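PDB 4CQI: tubulin-binding cofactor A from Leishmania major, which probably acts early in the tubulin folding pathway, binding beta-tubulin and holding it in a quasi-native conformation. Local coordinates for residues A22-T27 with S104-E109; K26-K31 with S96-K101; S33-T38 with N86-S91; F44-V49 with M79-S84. All blocks are in the same frame, centred on the assembly; numbering follows the deposited sequence.

Contact 1 of 4, residues A22-T27 with S104-E109; sequences APNEKT and STVSNE
Glu25 and Asn108 carry the polar link between the first turn of helix 23-62 and the loop joining helices 67-100 and 109-125, at the end of the three-helix bundle where the chain enters its first helix. In the conformer of Glu25 described here, the amide of Asn108 donates from ND2 to Glu25 OE2 over 3.0 Å. The bond is nearly straight (174°) and lies in the amide plane of Asn108, while the carboxylate plane of Glu25 is turned 77° against that amide. Glu25 reaches across because its CG stands anti to the backbone N (chi1 -176°) and the chain stays extended beyond it. There the same OE2 also forms a salt bridge with Arg29, one turn on, so the carboxylate oxygen is shared between a charged and a neutral donor. The amide nitrogen of Asn24 is turned to the loop: ND2 donates to the carbonyl of Glu102, and Thr105 OG1 lies 3.1 Å from the same ND2. Apolar contact comes from Val106, the buried residue of the loop, whose CG2 packs against the carboxamide of Asn24, 3.7 Å from its CG. The two side chains run past each other in opposite directions, and Val106 also touches Leu28 further along the helix. At the end of the loop Asn108 is the N-cap of helix 109-125: with ND2 given to Glu25, its OD1 accepts from Leu111 N.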
loop_
_atom_site.group_PDB
_atom_site.type_symbol
_atom_site.label_atom_id
_atom_site.label_comp_id
_atom_site.label_asym_id
_atom_site.label_seq_id
_atom_site.Cartn_x
_atom_site.Cartn_y
_atom_site.Cartn_z
ATOM N N ALA A 22 -0.574 -23.344 -13.864
ATOM C CA ALA A 22 -1.918 -22.989 -14.323
ATOM C C ALA A 22 -1.996 -21.457 -14.548
ATOM O O ALA A 22 -1.504 -20.693 -13.724
ATOM C CB ALA A 22 -2.933 -23.433 -13.287
ATOM N N PRO A 23 -2.552 -21.001 -15.683
ATOM C CA PRO A 23 -2.468 -19.543 -15.912
ATOM C C PRO A 23 -3.267 -18.745 -14.888
ATOM O O PRO A 23 -2.856 -17.621 -14.553
ATOM C CB PRO A 23 -3.030 -19.361 -17.325
ATOM C CG PRO A 23 -3.858 -20.576 -17.566
ATOM C CD PRO A 23 -3.263 -21.697 -16.778
ATOM N N ASN A 24 -4.370 -19.302 -14.379
ATOM C CA ASN A 24 -5.133 -18.613 -13.342
ATOM C C ASN A 24 -4.386 -18.568 -12.001
ATOM O O ASN A 24 -4.508 -17.604 -11.228
ATOM C CB ASN A 24 -6.533 -19.183 -13.157
ATOM C CG ASN A 24 -6.555 -20.670 -12.843
ATOM O OD1 ASN A 24 -5.585 -21.409 -13.108
ATOM N ND2 ASN A 24 -7.692 -21.125 -12.300
ATOM N N GLU A 25 -3.598 -19.613 -11.732
ATOM C CA GLU A 25 -2.776 -19.674 -10.518
ATOM C C GLU A 25 -1.710 -18.598 -10.596
ATOM O O GLU A 25 -1.460 -17.880 -9.630
ATOM C CB GLU A 25 -2.116 -21.069 -10.363
ATOM C CG GLU A 25 -1.314 -21.227 -9.075
ATOM C CD GLU A 25 -0.658 -22.598 -8.871
ATOM O OE1 GLU A 25 -0.401 -23.353 -9.844
ATOM O OE2 GLU A 25 -0.361 -22.899 -7.701
ATOM N N LYS A 26 -1.069 -18.507 -11.762
ATOM C CA LYS A 26 0.023 -17.563 -12.005
ATOM C C LYS A 26 -0.463 -16.110 -11.859
ATOM O O LYS A 26 0.210 -15.250 -11.228
ATOM C CB LYS A 26 0.607 -17.784 -13.408
ATOM C CG LYS A 26 1.693 -16.800 -13.805
ATOM C CD LYS A 26 1.993 -16.823 -15.303
ATOM C CE LYS A 26 2.955 -15.702 -15.706
ATOM N NZ LYS A 26 4.391 -16.113 -15.582
ATOM N N THR A 27 -1.621 -15.831 -12.445
ATOM C CA THR A 27 -2.225 -14.484 -12.368
ATOM C C THR A 27 -2.594 -14.150 -10.922
ATOM O O THR A 27 -2.307 -13.025 -10.433
ATOM C CB THR A 27 -3.426 -14.400 -13.316
ATOM O OG1 THR A 27 -2.921 -14.504 -14.664
ATOM C CG2 THR A 27 -4.180 -13.103 -13.153
ATOM N N SER A 104 -11.679 -18.213 -9.604
ATOM C CA SER A 104 -12.670 -18.979 -8.839
ATOM C C SER A 104 -12.391 -20.466 -8.873
ATOM O O SER A 104 -12.929 -21.198 -8.027
ATOM C CB SER A 104 -14.104 -18.752 -9.341
ATOM O OG SER A 104 -14.324 -19.315 -10.636
ATOM N N THR A 105 -11.562 -20.899 -9.827
ATOM C CA THR A 105 -11.318 -22.312 -10.033
ATOM C C THR A 105 -9.947 -22.734 -9.529
ATOM O O THR A 105 -9.583 -23.919 -9.659
ATOM C CB THR A 105 -11.468 -22.745 -11.524
ATOM O OG1 THR A 105 -10.714 -21.894 -12.387
ATOM C CG2 THR A 105 -12.925 -22.736 -11.928
ATOM N N VAL A 106 -9.196 -21.809 -8.917
ATOM C CA VAL A 106 -7.867 -22.151 -8.478
ATOM C C VAL A 106 -8.042 -23.271 -7.421
ATOM O O VAL A 106 -8.952 -23.218 -6.575
ATOM C CB VAL A 106 -7.083 -20.911 -7.961
ATOM C CG1 VAL A 106 -5.845 -21.358 -7.196
ATOM C CG2 VAL A 106 -6.697 -20.025 -9.156
ATOM N N SER A 107 -7.239 -24.320 -7.535
ATOM C CA SER A 107 -7.378 -25.483 -6.629
ATOM C C SER A 107 -6.375 -25.409 -5.475
ATOM O O SER A 107 -6.493 -26.150 -4.484
ATOM C CB SER A 107 -7.190 -26.797 -7.390
ATOM O OG SER A 107 -5.952 -26.806 -8.085
ATOM N N ASN A 108 -5.387 -24.526 -5.619
ATOM C CA ASN A 108 -4.357 -24.354 -4.601
ATOM C C ASN A 108 -4.929 -23.654 -3.385
ATOM O O ASN A 108 -5.024 -22.419 -3.343
ATOM C CB ASN A 108 -3.197 -23.588 -5.195
ATOM C CG ASN A 108 -2.059 -23.402 -4.217
ATOM O OD1 ASN A 108 -2.256 -23.484 -3.006
ATOM N ND2 ASN A 108 -0.894 -23.111 -4.733
ATOM N N GLU A 109 -5.319 -24.454 -2.399
ATOM C CA GLU A 109 -5.887 -23.978 -1.156
ATOM C C GLU A 109 -5.029 -22.942 -0.378
ATOM O O GLU A 109 -5.564 -22.004 0.210
ATOM C CB GLU A 109 -6.122 -25.204 -0.267
ATOM C CG GLU A 109 -6.528 -24.990 1.172
ATOM C CD GLU A 109 -6.535 -26.316 1.971
ATOM O OE1 GLU A 109 -6.956 -27.372 1.433
ATOM O OE2 GLU A 109 -6.111 -26.303 3.147
#

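Contact 2 of 4, residues K26-K31 with S96-K101; sequences KTLRIK and SDYLEK
Near the open end of the long antiparallel hairpin of helices 23-62 and 67-100, Tyr98 reaches across from the second helix to Thr27, Leu28 and Lys31. The segment axes are 10.8 Å apart at closest approach and run at 164° to each other, a wide spacing spanned by the phenol ring. Tyr98 CG stands anti to the backbone N (chi1 -166°), which sends the ring across to the first helix. Thr27 lays its methyl over one face, a CH-pi contact with CG2 3.8 Å from the centroid of the Tyr98 ring and displaced toward the hydroxyl end, where Thr27 CG2 comes within 3.4 Å of Tyr98 CZ. Lys31, one turn on from Thr27, approaches the other end of the ring obliquely, its CE 3.8 Å from Tyr98 CG, and bends at its last torsion to give NZ to a salt bridge with Asp94. Helix 109-125 completes the three-helix bundle here, and the leucines form the layer that faces it. Leu28 CD1 meets Leu99 CD2 at 3.8 Å, the two side chains crossing at about a right angle. Both leucines touch Leu112 of the third helix; Leu28 also reaches Leu111, and Leu99 also reaches Met119. Leu28 also touches Leu95, one turn before Leu99.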
loop_
_atom_site.group_PDB
_atom_site.type_symbol
_atom_site.label_atom_id
_atom_site.label_comp_id
_atom_site.label_asym_id
_atom_site.label_seq_id
_atom_site.Cartn_x
_atom_site.Cartn_y
_atom_site.Cartn_z
ATOM N N LYS A 26 -1.069 -18.507 -11.762
ATOM C CA LYS A 26 0.023 -17.563 -12.005
ATOM C C LYS A 26 -0.463 -16.110 -11.859
ATOM O O LYS A 26 0.210 -15.250 -11.228
ATOM C CB LYS A 26 0.607 -17.784 -13.408
ATOM C CG LYS A 26 1.693 -16.800 -13.805
ATOM C CD LYS A 26 1.993 -16.823 -15.303
ATOM C CE LYS A 26 2.955 -15.702 -15.706
ATOM N NZ LYS A 26 4.391 -16.113 -15.582
ATOM N N THR A 27 -1.621 -15.831 -12.445
ATOM C CA THR A 27 -2.225 -14.484 -12.368
ATOM C C THR A 27 -2.594 -14.150 -10.922
ATOM O O THR A 27 -2.307 -13.025 -10.433
ATOM C CB THR A 27 -3.426 -14.400 -13.316
ATOM O OG1 THR A 27 -2.921 -14.504 -14.664
ATOM C CG2 THR A 27 -4.180 -13.103 -13.153
ATOM N N LEU A 28 -3.216 -15.099 -10.234
ATOM C CA LEU A 28 -3.565 -14.890 -8.819
ATOM C C LEU A 28 -2.344 -14.528 -7.972
ATOM O O LEU A 28 -2.389 -13.608 -7.144
ATOM C CB LEU A 28 -4.293 -16.090 -8.237
ATOM C CG LEU A 28 -4.857 -16.004 -6.827
ATOM C CD1 LEU A 28 -5.747 -14.768 -6.639
ATOM C CD2 LEU A 28 -5.631 -17.288 -6.449
ATOM N N ARG A 29 -1.259 -15.272 -8.178
ATOM C CA ARG A 29 0.006 -15.021 -7.482
ATOM C C ARG A 29 0.523 -13.606 -7.725
ATOM O O ARG A 29 0.907 -12.909 -6.773
ATOM C CB ARG A 29 1.034 -16.092 -7.929
ATOM C CG ARG A 29 2.266 -16.260 -7.068
ATOM C CD ARG A 29 3.058 -17.504 -7.517
ATOM N NE ARG A 29 2.479 -18.760 -7.004
ATOM C CZ ARG A 29 1.972 -19.761 -7.733
ATOM N NH1 ARG A 29 1.949 -19.709 -9.070
ATOM N NH2 ARG A 29 1.486 -20.842 -7.124
ATOM N N ILE A 30 0.530 -13.163 -8.989
ATOM C CA ILE A 30 0.971 -11.826 -9.345
ATOM C C ILE A 30 0.112 -10.779 -8.653
ATOM O O ILE A 30 0.638 -9.791 -8.123
ATOM C CB ILE A 30 0.919 -11.593 -10.869
ATOM C CG1 ILE A 30 1.989 -12.431 -11.589
ATOM C CG2 ILE A 30 1.086 -10.108 -11.211
ATOM C CD1 ILE A 30 1.652 -12.653 -13.063
ATOM N N LYS A 31 -1.194 -10.981 -8.675
ATOM C CA LYS A 31 -2.100 -10.010 -8.034
ATOM C C LYS A 31 -1.900 -9.957 -6.503
ATOM O O LYS A 31 -1.901 -8.873 -5.922
ATOM C CB LYS A 31 -3.550 -10.269 -8.404
ATOM C CG LYS A 31 -3.879 -10.106 -9.887
ATOM C CD LYS A 31 -5.392 -10.270 -10.123
ATOM C CE LYS A 31 -5.713 -10.122 -11.624
ATOM N NZ LYS A 31 -5.427 -8.766 -12.170
ATOM N N SER A 96 -10.207 -9.261 -5.636
ATOM C CA SER A 96 -11.525 -9.739 -5.323
ATOM C C SER A 96 -12.381 -10.089 -6.566
ATOM O O SER A 96 -13.058 -11.144 -6.604
ATOM C CB SER A 96 -12.266 -8.678 -4.493
ATOM O OG SER A 96 -13.560 -9.144 -4.148
ATOM N N ASP A 97 -12.351 -9.215 -7.558
ATOM C CA ASP A 97 -12.996 -9.486 -8.860
ATOM C C ASP A 97 -12.416 -10.751 -9.503
ATOM O O ASP A 97 -13.167 -11.567 -9.986
ATOM C CB ASP A 97 -12.804 -8.317 -9.825
ATOM C CG ASP A 97 -13.714 -7.113 -9.501
ATOM O OD1 ASP A 97 -14.554 -7.185 -8.577
ATOM O OD2 ASP A 97 -13.538 -6.081 -10.181
ATOM N N TYR A 98 -11.092 -10.894 -9.530
ATOM C CA TYR A 98 -10.439 -12.052 -10.156
ATOM C C TYR A 98 -10.869 -13.351 -9.489
ATOM O O TYR A 98 -11.116 -14.363 -10.172
ATOM C CB TYR A 98 -8.910 -11.944 -10.119
ATOM C CG TYR A 98 -8.237 -12.942 -11.043
ATOM C CD1 TYR A 98 -8.350 -12.815 -12.410
ATOM C CD2 TYR A 98 -7.522 -14.035 -10.546
ATOM C CE1 TYR A 98 -7.792 -13.714 -13.268
ATOM C CE2 TYR A 98 -6.947 -14.940 -11.396
ATOM C CZ TYR A 98 -7.091 -14.790 -12.770
ATOM O OH TYR A 98 -6.518 -15.687 -13.652
ATOM N N LEU A 99 -10.951 -13.319 -8.163
ATOM C CA LEU A 99 -11.391 -14.477 -7.390
ATOM C C LEU A 99 -12.826 -14.883 -7.692
ATOM O O LEU A 99 -13.182 -16.046 -7.499
ATOM C CB LEU A 99 -11.191 -14.279 -5.886
ATOM C CG LEU A 99 -9.730 -14.295 -5.409
ATOM C CD1 LEU A 99 -9.639 -13.737 -3.999
ATOM C CD2 LEU A 99 -9.155 -15.736 -5.401
ATOM N N GLU A 100 -13.648 -13.941 -8.143
ATOM C CA GLU A 100 -14.987 -14.292 -8.614
ATOM C C GLU A 100 -15.010 -14.860 -10.032
ATOM O O GLU A 100 -15.974 -15.521 -10.390
ATOM C CB GLU A 100 -15.906 -13.079 -8.527
ATOM C CG GLU A 100 -16.108 -12.640 -7.092
ATOM C CD GLU A 100 -16.703 -11.255 -6.976
ATOM O OE1 GLU A 100 -17.274 -10.759 -7.984
ATOM O OE2 GLU A 100 -16.586 -10.666 -5.872
ATOM N N LYS A 101 -13.975 -14.596 -10.819
ATOM C CA LYS A 101 -13.890 -15.041 -12.230
ATOM C C LYS A 101 -12.899 -16.181 -12.372
ATOM O O LYS A 101 -13.078 -17.198 -11.697
ATOM C CB LYS A 101 -13.566 -13.860 -13.146
ATOM C CG LYS A 101 -14.578 -12.719 -13.044
ATOM C CD LYS A 101 -14.416 -11.683 -14.159
ATOM C CE LYS A 101 -15.486 -10.583 -14.095
ATOM N NZ LYS A 101 -15.394 -9.607 -15.239
#

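Contact 3 of 4, residues S33-T38 with N86-S91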
loop_
_atom_site.group_PDB
_atom_site.type_symbol
_atom_site.label_atom_id
_atom_site.label_comp_id
_atom_site.label_asym_id
_atom_site.label_seq_id
_atom_site.Cartn_x
_atom_site.Cartn_y
_atom_site.Cartn_z
ATOM N N SER A 33 0.906 -10.688 -4.899
ATOM C CA SER A 33 2.204 -10.019 -4.685
ATOM C C SER A 33 2.072 -8.515 -4.872
ATOM O O SER A 33 2.625 -7.704 -4.077
ATOM C CB SER A 33 3.290 -10.583 -5.610
ATOM O OG SER A 33 4.489 -9.825 -5.516
ATOM N N ALA A 34 1.339 -8.107 -5.901
ATOM C CA ALA A 34 1.118 -6.683 -6.117
ATOM C C ALA A 34 0.421 -6.010 -4.918
ATOM O O ALA A 34 0.816 -4.893 -4.498
ATOM C CB ALA A 34 0.327 -6.486 -7.411
ATOM N N LEU A 35 -0.610 -6.667 -4.368
ATOM C CA LEU A 35 -1.376 -6.147 -3.255
ATOM C C LEU A 35 -0.472 -6.016 -2.009
ATOM O O LEU A 35 -0.492 -4.994 -1.307
ATOM C CB LEU A 35 -2.600 -7.019 -2.929
ATOM C CG LEU A 35 -3.361 -6.663 -1.641
ATOM C CD1 LEU A 35 -3.770 -5.179 -1.508
ATOM C CD2 LEU A 35 -4.573 -7.567 -1.460
ATOM N N LYS A 36 0.291 -7.072 -1.747
ATOM C CA LYS A 36 1.226 -7.057 -0.641
ATOM C C LYS A 36 2.163 -5.843 -0.747
ATOM O O LYS A 36 2.392 -5.158 0.257
ATOM C CB LYS A 36 2.040 -8.375 -0.635
ATOM C CG LYS A 36 3.007 -8.495 0.532
ATOM C CD LYS A 36 3.645 -9.894 0.595
ATOM C CE LYS A 36 5.132 -9.871 0.985
ATOM N NZ LYS A 36 5.465 -9.193 2.275
ATOM N N ARG A 37 2.693 -5.577 -1.939
ATOM C CA ARG A 37 3.562 -4.369 -2.157
ATOM C C ARG A 37 2.843 -3.047 -1.873
ATOM O O ARG A 37 3.428 -2.193 -1.223
ATOM C CB ARG A 37 4.212 -4.366 -3.541
ATOM C CG ARG A 37 5.503 -5.165 -3.588
ATOM C CD ARG A 37 6.203 -5.008 -4.912
ATOM N NE ARG A 37 5.360 -5.486 -5.986
ATOM C CZ ARG A 37 5.405 -6.725 -6.466
ATOM N NH1 ARG A 37 6.270 -7.600 -5.973
ATOM N NH2 ARG A 37 4.599 -7.068 -7.439
ATOM N N THR A 38 1.585 -2.882 -2.290
ATOM C CA THR A 38 0.846 -1.659 -1.971
ATOM C C THR A 38 0.652 -1.508 -0.463
ATOM O O THR A 38 0.621 -0.396 0.065
ATOM C CB THR A 38 -0.518 -1.551 -2.681
ATOM O OG1 THR A 38 -1.436 -2.525 -2.137
ATOM C CG2 THR A 38 -0.385 -1.768 -4.206
ATOM N N ASN A 86 -5.554 4.537 -1.612
ATOM C CA ASN A 86 -6.360 4.350 -2.852
ATOM C C ASN A 86 -5.809 3.191 -3.701
ATOM O O ASN A 86 -6.590 2.399 -4.260
ATOM C CB ASN A 86 -6.450 5.652 -3.651
ATOM C CG ASN A 86 -7.145 6.756 -2.878
ATOM O OD1 ASN A 86 -7.907 6.465 -1.936
ATOM N ND2 ASN A 86 -6.855 8.056 -3.237
ATOM N N ARG A 87 -4.481 3.075 -3.748
ATOM C CA ARG A 87 -3.832 1.974 -4.446
ATOM C C ARG A 87 -4.093 0.636 -3.801
ATOM O O ARG A 87 -4.304 -0.357 -4.509
ATOM C CB ARG A 87 -2.314 2.205 -4.633
ATOM C CG ARG A 87 -1.931 3.401 -5.502
ATOM C CD ARG A 87 -0.440 3.707 -5.376
ATOM N NE ARG A 87 0.395 2.621 -5.926
ATOM C CZ ARG A 87 1.244 1.864 -5.241
ATOM N NH1 ARG A 87 1.454 2.040 -3.926
ATOM N NH2 ARG A 87 1.926 0.934 -5.903
ATOM N N ILE A 88 -4.100 0.562 -2.469
ATOM C CA ILE A 88 -4.447 -0.678 -1.788
ATOM C C ILE A 88 -5.846 -1.064 -2.152
ATOM O O ILE A 88 -6.107 -2.202 -2.558
ATOM C CB ILE A 88 -4.360 -0.588 -0.251
ATOM C CG1 ILE A 88 -2.894 -0.442 0.197
ATOM C CG2 ILE A 88 -4.972 -1.834 0.394
ATOM C CD1 ILE A 88 -2.748 0.065 1.649
ATOM N N MET A 89 -6.784 -0.111 -2.022
ATOM C CA MET A 89 -8.168 -0.438 -2.325
ATOM C C MET A 89 -8.394 -0.866 -3.768
ATOM O O MET A 89 -9.183 -1.774 -3.994
ATOM C CB MET A 89 -9.089 0.710 -1.919
ATOM C CG MET A 89 -9.091 1.021 -0.442
ATOM S SD MET A 89 -9.820 -0.273 0.585
ATOM C CE MET A 89 -8.532 -1.417 0.816
ATOM N N ALA A 90 -7.720 -0.251 -4.725
ATOM C CA ALA A 90 -7.870 -0.629 -6.132
ATOM C C ALA A 90 -7.334 -2.054 -6.365
ATOM O O ALA A 90 -7.943 -2.855 -7.107
ATOM C CB ALA A 90 -7.168 0.381 -7.061
ATOM N N SER A 91 -6.256 -2.385 -5.666
ATOM C CA SER A 91 -5.655 -3.725 -5.743
ATOM C C SER A 91 -6.533 -4.797 -5.080
ATOM O O SER A 91 -6.664 -5.931 -5.592
ATOM C CB SER A 91 -4.233 -3.650 -5.135
ATOM O OG SER A 91 -3.585 -4.902 -5.230
#
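With chi1 near 180° (-178°), Ser91 sends OG away from its backbone N and out to Leu35, while Thr38 holds OG1 between N and the carbonyl carbon (chi1 70°) and CG2 beside the backbone N. These small side chains allow a close antiparallel pairing of helices 23-62 and 67-100 within the three-helix bundle, with segment axes 9.0 Å apart at 161°. Ser91 OG comes within 3.2 Å of Leu35 CA and 3.3 Å of Leu35 CB, so the hydroxyl abuts the other helix at its backbone. Leu35 CD1 lies 4.0 Å from Ile88 CG2; the leucine side chain also touches Thr118 and Met119, which places it where the third helix, 109-125, closes the core. The buried Thr38 hydroxyl is satisfied within its own helix, donating to Leu35 O over 2.8 Å. That bond turns OG1 back along the helix, yet the same oxygen still packs against Ile88 CG1 at 3.5 Å. On the outer side Arg87 arches over Thr38, bent at its third torsion, and gives NH1 to a salt bridge with Asp41. Thr38 CG2 lies under one face of this guanidinium, nearest to Arg87 NH2 at 3.9 Å.

Contact 4 of 4, residues F44-V49 with M79-S84; sequences FAKREV and MMVPHS. With SO4 (sulfate ion), chain B.
Val49 and Val81 meet methyl to methyl, their side chains crossing at about a right angle, with Val49 CG2 3.8 Å from Val81 CG2. With CG1 anti to the backbone N (chi1 175°), it is CG2 of Val81 that faces Val49. Lys46 runs by the same methyl of Val81 with the aliphatic foot of its chain, CG lying 4.2 Å from Val81 CG2, so that one branch of Val81 receives both residues of helix 23-62. One turn before Val49, Ala45 points its CB at helix 67-100 and lies 4.0 Å from Ser84 OG. That hydroxyl is turned back into its own helix, donating to Met80 O over 2.7 Å. Ser84 N reaches the same carbonyl oxygen from the opposite face of its plane, so two donors grip Met80 O in the turn where Pro82 interrupts the helical hydrogen bonding and kinks the helix.

These residues belong to the middle of the antiparallel hairpin of helices 23-62 and 67-100, the first of which is predicted to form coiled coil here; the segment axes run at 170° and come within 9.2 Å. Leu42, one turn before Lys46, touches both Val81 and Ser84. On the surface of the first helix, Arg47 bends at its third torsion to present one edge of its guanidinium to a sulfate ion, probably from the crystallisation liquor. Its NE donates to sulfate O4 at 170°, and its NH2 to O3 over 3.0 Å; Arg51 binds the same ion.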
loop_
_atom_site.group_PDB
_atom_site.type_symbol
_atom_site.label_atom_id
_atom_site.label_comp_id
_atom_site.label_asym_id
_atom_site.label_seq_id
_atom_site.Cartn_x
_atom_site.Cartn_y
_atom_site.Cartn_z
ATOM N N PHE A 44 5.335 2.189 4.908
ATOM C CA PHE A 44 6.549 3.034 4.837
ATOM C C PHE A 44 6.166 4.509 4.683
ATOM O O PHE A 44 6.822 5.369 5.293
ATOM C CB PHE A 44 7.477 2.596 3.722
ATOM C CG PHE A 44 8.168 1.292 3.966
ATOM C CD1 PHE A 44 9.073 1.140 5.011
ATOM C CD2 PHE A 44 7.951 0.216 3.130
ATOM C CE1 PHE A 44 9.734 -0.056 5.184
ATOM C CE2 PHE A 44 8.595 -1.002 3.321
ATOM C CZ PHE A 44 9.479 -1.146 4.359
ATOM N N ALA A 45 5.117 4.810 3.898
ATOM C CA ALA A 45 4.630 6.186 3.702
ATOM C C ALA A 45 4.167 6.865 5.006
ATOM O O ALA A 45 4.490 8.039 5.275
ATOM C CB ALA A 45 3.512 6.230 2.642
ATOM N N LYS A 46 3.444 6.117 5.832
ATOM C CA LYS A 46 3.044 6.580 7.152
ATOM C C LYS A 46 4.241 6.842 8.100
ATOM O O LYS A 46 4.244 7.871 8.787
ATOM C CB LYS A 46 2.075 5.582 7.819
ATOM C CG LYS A 46 0.717 5.559 7.126
ATOM C CD LYS A 46 -0.289 4.572 7.686
ATOM C CE LYS A 46 -0.834 4.997 9.032
ATOM N NZ LYS A 46 -1.897 4.015 9.459
ATOM N N ARG A 47 5.218 5.944 8.128
ATOM C CA ARG A 47 6.442 6.142 8.922
ATOM C C ARG A 47 7.157 7.399 8.452
ATOM O O ARG A 47 7.655 8.215 9.273
ATOM C CB ARG A 47 7.369 4.905 8.803
ATOM C CG ARG A 47 6.791 3.711 9.549
ATOM C CD ARG A 47 7.617 2.451 9.421
ATOM N NE ARG A 47 8.977 2.688 9.907
ATOM C CZ ARG A 47 10.054 2.010 9.517
ATOM N NH1 ARG A 47 9.948 0.969 8.710
ATOM N NH2 ARG A 47 11.253 2.370 9.976
ATOM N N GLU A 48 7.177 7.586 7.121
ATOM C CA GLU A 48 7.877 8.751 6.538
ATOM C C GLU A 48 7.194 10.075 6.837
ATOM O O GLU A 48 7.897 11.066 7.052
ATOM C CB GLU A 48 8.129 8.510 5.023
ATOM C CG GLU A 48 8.985 9.576 4.352
ATOM C CD GLU A 48 10.373 9.708 4.947
ATOM O OE1 GLU A 48 10.898 8.804 5.670
ATOM O OE2 GLU A 48 10.957 10.769 4.656
ATOM N N VAL A 49 5.849 10.142 6.902
ATOM C CA VAL A 49 5.175 11.330 7.381
ATOM C C VAL A 49 5.758 11.777 8.712
ATOM O O VAL A 49 6.132 12.957 8.878
ATOM C CB VAL A 49 3.642 11.123 7.544
ATOM C CG1 VAL A 49 3.028 12.241 8.409
ATOM C CG2 VAL A 49 2.985 11.065 6.176
ATOM N N MET A 79 -0.343 13.824 1.827
ATOM C CA MET A 79 -1.264 13.456 0.742
ATOM C C MET A 79 -0.917 12.113 0.101
ATOM O O MET A 79 -1.765 11.460 -0.547
ATOM C CB MET A 79 -1.181 14.513 -0.345
ATOM C CG MET A 79 -1.509 15.819 0.248
ATOM S SD MET A 79 -3.237 15.773 0.160
ATOM C CE MET A 79 -3.122 16.926 -1.199
ATOM N N MET A 80 0.332 11.700 0.269
ATOM C CA MET A 80 0.720 10.369 -0.201
ATOM C C MET A 80 0.106 9.228 0.639
ATOM O O MET A 80 0.044 8.088 0.162
ATOM C CB MET A 80 2.245 10.240 -0.320
ATOM C CG MET A 80 2.754 10.893 -1.619
ATOM S SD MET A 80 2.232 10.086 -3.164
ATOM C CE MET A 80 2.466 8.469 -2.498
ATOM N N VAL A 81 -0.367 9.523 1.848
ATOM C CA VAL A 81 -1.110 8.535 2.617
ATOM C C VAL A 81 -2.438 8.143 1.921
ATOM O O VAL A 81 -2.617 6.971 1.570
ATOM C CB VAL A 81 -1.246 8.935 4.110
ATOM C CG1 VAL A 81 -2.118 7.961 4.849
ATOM C CG2 VAL A 81 0.137 8.989 4.741
ATOM N N PRO A 82 -3.339 9.101 1.662
ATOM C CA PRO A 82 -4.511 8.657 0.909
ATOM C C PRO A 82 -4.194 8.104 -0.469
ATOM O O PRO A 82 -4.849 7.144 -0.900
ATOM C CB PRO A 82 -5.382 9.908 0.803
ATOM C CG PRO A 82 -4.507 11.050 1.169
ATOM C CD PRO A 82 -3.501 10.491 2.144
ATOM N N HIS A 83 -3.179 8.630 -1.146
ATOM C CA HIS A 83 -2.824 8.026 -2.412
ATOM C C HIS A 83 -2.501 6.560 -2.241
ATOM O O HIS A 83 -2.949 5.730 -3.025
ATOM C CB HIS A 83 -1.657 8.716 -3.054
ATOM C CG HIS A 83 -1.306 8.112 -4.373
ATOM N ND1 HIS A 83 -2.291 7.738 -5.290
ATOM C CD2 HIS A 83 -0.089 7.681 -4.893
ATOM C CE1 HIS A 83 -1.686 7.182 -6.363
ATOM N NE2 HIS A 83 -0.333 7.161 -6.119
ATOM N N SER A 84 -1.725 6.230 -1.217
ATOM C CA SER A 84 -1.331 4.822 -0.974
ATOM C C SER A 84 -2.538 3.967 -0.590
ATOM O O SER A 84 -2.728 2.819 -1.058
ATOM C CB SER A 84 -0.224 4.748 0.095
ATOM O OG SER A 84 0.937 5.527 -0.286
HETATM S S SO4 B . 10.909 5.155 12.564
HETATM O O1 SO4 B . 11.126 6.601 12.293
HETATM O O2 SO4 B . 10.779 4.855 14.009
HETATM O O3 SO4 B . 12.088 4.430 12.019
HETATM O O4 SO4 B . 9.663 4.685 11.924
#

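Contacts 2, 3 and 4 follow one another along the antiparallel pair of helices 23-62 and 67-100, with centres 13 Å apart from contact 2 to 3 and 14 Å from 3 to 4. Each is nested inside the loop closed by the one before, as expected of successive pairings in a helical hairpin. Contact 1 overlaps contact 2 at Lys26 and Thr27, centres 8 Å apart, and ties the start of helix 23-62 to the loop leading into helix 109-125. That third helix packs at contacts 2 and 3, giving a three-helix bundle there, whereas contact 4 lies about midway along the hairpin, 33 Å from contact 1 (centres). The result is an elongated, almost wholly helical single chain.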